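Local coordinates for protein peptidyl-prolyl cis-trans isomerase cyclophilin-type (Toxoplasma gondii, PDB 3BO7) that probably catalyses cis-trans isomerisation of proline peptide bonds during protein folding and binds the immunosuppressant cyclosporin A, at residues G103-A108 / T134-V139. Sequence-based numbering, arbitrary orientation.
Sequences GVLSMA and TIFGRV
A classic beta bulge, formed by Phe136 and Gly137 facing Leu105, interrupts the antiparallel pairing of strands 104-107 and 135-139, neighbours in the antiparallel barrel of the cyclophilin fold. The evidence is a one-residue shift in register: Leu105 pairs with Gly137, whereas Ser106 pairs with Ile135. Both bulge amides converge on one acceptor, Phe136 N lying 2.9 Å and Gly137 N 3.1 Å from Leu105 O. In return, Leu105 N donates to Gly137 O at 2.8 Å from well above the carbonyl plane, 56° out of it. Beyond the bulge, Thr134 O accepts a hydrogen bond from Met107 N at 2.7 Å; at the other end, Gly103 O accepts one from Val139 N that is nearly straight (167° at the hydrogen).

The bulge residue Phe136 carries its ring between the side chains of Leu105 and Met107. With CG anti to the backbone N (chi1 174°), Leu105 sets CD2 over one ring face, 3.9 Å from the Phe136 centroid, in a CH-pi contact displaced toward the rim. Met107, bent at chi2 and chi3, brings SD obliquely to within 3.5 Å of Phe136 CE2, a Met-aromatic contact. Phe34, Ala30 and Cys31 of helix 28-39 also pack against Phe136, joining this strand pair to the helix.

On the opposite sheet face, Val104 CG1 meets Ile135 CG1 at 3.8 Å, while Ser106 OG bonds to His99 NE2. Ala108 packs against a modified side chain of the bound peptide, which places the chain just beyond the C-terminal end of strand 104-107 at the ligand. The doubly engaged Leu105 carbonyl thus absorbs the extra residue without leaving either bulge amide unpaired, while the apolar contacts of Leu105 and Met107 should restrain the rotation of the buried Phe136 ring.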
ATOM      1  N   GLY A 103      -4.182  -0.619 -10.356  1.00 35.14           N
ATOM      2  CA  GLY A 103      -4.791  -0.960  -9.074  1.00 33.64           C
ATOM      3  C   GLY A 103      -4.262  -2.168  -8.322  1.00 33.01           C
ATOM      4  O   GLY A 103      -4.925  -2.651  -7.401  1.00 32.81           O
ATOM      5  N   VAL A 104      -3.084  -2.662  -8.699  1.00 31.93           N
ATOM      6  CA  VAL A 104      -2.442  -3.738  -7.952  1.00 31.17           C
ATOM      7  C   VAL A 104      -1.875  -3.167  -6.640  1.00 30.97           C
ATOM      8  O   VAL A 104      -1.187  -2.137  -6.643  1.00 30.78           O
ATOM      9  CB  VAL A 104      -1.338  -4.446  -8.795  1.00 31.16           C
ATOM     10  CG1 VAL A 104      -0.602  -5.502  -7.985  1.00 30.62           C
ATOM     11  CG2 VAL A 104      -1.928  -5.068 -10.066  1.00 31.35           C
ATOM     12  N   LEU A 105      -2.191  -3.817  -5.521  1.00 30.38           N
ATOM     13  CA  LEU A 105      -1.641  -3.414  -4.231  1.00 29.83           C
ATOM     14  C   LEU A 105      -0.477  -4.326  -3.856  1.00 30.15           C
ATOM     15  O   LEU A 105      -0.616  -5.554  -3.741  1.00 30.05           O
ATOM     16  CB  LEU A 105      -2.713  -3.383  -3.131  1.00 29.61           C
ATOM     17  CG  LEU A 105      -2.233  -3.103  -1.693  1.00 29.56           C
ATOM     18  CD1 LEU A 105      -1.675  -1.682  -1.545  1.00 29.59           C
ATOM     19  CD2 LEU A 105      -3.329  -3.337  -0.662  1.00 29.04           C
ATOM     20  N   SER A 106       0.681  -3.707  -3.659  1.00 30.24           N
ATOM     21  CA  SER A 106       1.917  -4.441  -3.482  1.00 29.77           C
ATOM     22  C   SER A 106       2.827  -3.806  -2.418  1.00 29.49           C
ATOM     23  O   SER A 106       2.646  -2.642  -2.055  1.00 29.01           O
ATOM     24  CB  SER A 106       2.617  -4.535  -4.829  1.00 29.67           C
ATOM     25  OG  SER A 106       3.688  -5.447  -4.780  1.00 30.50           O
ATOM     26  N   MET A 107       3.788  -4.582  -1.915  1.00 29.32           N
ATOM     27  CA  MET A 107       4.712  -4.118  -0.864  1.00 29.14           C
ATOM     28  C   MET A 107       5.974  -3.450  -1.410  1.00 29.02           C
ATOM     29  O   MET A 107       6.659  -4.000  -2.264  1.00 29.15           O
ATOM     30  CB  MET A 107       5.134  -5.278   0.056  1.00 29.02           C
ATOM     31  CG  MET A 107       4.078  -5.785   1.037  1.00 28.71           C
ATOM     32  SD  MET A 107       3.405  -4.526   2.162  1.00 28.96           S
ATOM     33  CE  MET A 107       4.841  -4.068   3.143  1.00 30.26           C
ATOM     34  N   ALA A 108       6.274  -2.259  -0.909  1.00 29.24           N
ATOM     35  CA  ALA A 108       7.585  -1.658  -1.095  1.00 29.42           C
ATOM     36  C   ALA A 108       8.601  -2.357  -0.165  1.00 30.29           C
ATOM     37  O   ALA A 108       8.237  -2.866   0.905  1.00 30.29           O
ATOM     38  CB  ALA A 108       7.519  -0.174  -0.811  1.00 28.39           C
ATOM     39  N   THR A 134       5.832  -8.377  -2.713  1.00 29.48           N
ATOM     40  CA  THR A 134       4.627  -9.076  -2.304  1.00 29.31           C
ATOM     41  C   THR A 134       3.402  -8.288  -2.746  1.00 29.45           C
ATOM     42  O   THR A 134       3.149  -7.192  -2.237  1.00 29.23           O
ATOM     43  CB  THR A 134       4.546  -9.262  -0.767  1.00 29.28           C
ATOM     44  OG1 THR A 134       5.645 -10.059  -0.306  1.00 29.04           O
ATOM     45  CG2 THR A 134       3.234  -9.945  -0.379  1.00 28.38           C
ATOM     46  N   ILE A 135       2.676  -8.843  -3.715  1.00 29.31           N
ATOM     47  CA  ILE A 135       1.367  -8.353  -4.097  1.00 29.30           C
ATOM     48  C   ILE A 135       0.417  -8.947  -3.085  1.00 30.00           C
ATOM     49  O   ILE A 135       0.387 -10.172  -2.902  1.00 29.95           O
ATOM     50  CB  ILE A 135       0.963  -8.832  -5.516  1.00 29.25           C
ATOM     51  CG1 ILE A 135       1.779  -8.082  -6.573  1.00 28.69           C
ATOM     52  CG2 ILE A 135      -0.553  -8.653  -5.749  1.00 28.23           C
ATOM     53  CD1 ILE A 135       1.890  -8.798  -7.894  1.00 28.40           C
ATOM     54  N   PHE A 136      -0.354  -8.095  -2.416  1.00 30.47           N
ATOM     55  CA  PHE A 136      -1.245  -8.590  -1.377  1.00 30.87           C
ATOM     56  C   PHE A 136      -2.673  -8.075  -1.513  1.00 31.26           C
ATOM     57  O   PHE A 136      -3.527  -8.374  -0.681  1.00 31.36           O
ATOM     58  CB  PHE A 136      -0.654  -8.360   0.033  1.00 30.41           C
ATOM     59  CG  PHE A 136      -0.554  -6.907   0.448  1.00 31.16           C
ATOM     60  CD1 PHE A 136      -1.415  -6.388   1.415  1.00 30.51           C
ATOM     61  CD2 PHE A 136       0.417  -6.070  -0.094  1.00 30.49           C
ATOM     62  CE1 PHE A 136      -1.325  -5.062   1.809  1.00 30.03           C
ATOM     63  CE2 PHE A 136       0.504  -4.741   0.295  1.00 30.86           C
ATOM     64  CZ  PHE A 136      -0.362  -4.237   1.252  1.00 30.01           C
ATOM     65  N   GLY A 137      -2.936  -7.326  -2.573  1.00 31.75           N
ATOM     66  CA  GLY A 137      -4.291  -6.886  -2.842  1.00 32.57           C
ATOM     67  C   GLY A 137      -4.531  -6.231  -4.183  1.00 33.25           C
ATOM     68  O   GLY A 137      -3.649  -6.181  -5.045  1.00 32.84           O
ATOM     69  N   ARG A 138      -5.753  -5.740  -4.348  1.00 34.11           N
ATOM     70  CA  ARG A 138      -6.136  -4.960  -5.518  1.00 35.14           C
ATOM     71  C   ARG A 138      -7.249  -3.979  -5.173  1.00 35.09           C
ATOM     72  O   ARG A 138      -8.083  -4.243  -4.305  1.00 35.32           O
ATOM     73  CB  ARG A 138      -6.561  -5.869  -6.672  1.00 35.47           C
ATOM     74  CG  ARG A 138      -7.688  -6.829  -6.309  1.00 37.56           C
ATOM     75  CD  ARG A 138      -8.300  -7.456  -7.543  1.00 39.28           C
ATOM     76  NE  ARG A 138      -9.436  -8.303  -7.190  1.00 41.05           N
ATOM     77  CZ  ARG A 138     -10.500  -8.495  -7.963  1.00 42.84           C
ATOM     78  NH1 ARG A 138     -10.595  -7.892  -9.143  1.00 43.73           N
ATOM     79  NH2 ARG A 138     -11.481  -9.286  -7.553  1.00 43.46           N
ATOM     80  N   VAL A 139      -7.245  -2.843  -5.859  1.00 35.66           N
ATOM     81  CA  VAL A 139      -8.317  -1.853  -5.758  1.00 36.12           C
ATOM     82  C   VAL A 139      -9.514  -2.353  -6.574  1.00 36.61           C
ATOM     83  O   VAL A 139      -9.419  -2.513  -7.782  1.00 36.77           O
ATOM     84  CB  VAL A 139      -7.840  -0.454  -6.253  1.00 36.01           C
ATOM     85  CG1 VAL A 139      -8.941   0.592  -6.125  1.00 35.87           C
ATOM     86  CG2 VAL A 139      -6.613  -0.007  -5.488  1.00 35.73           C
TER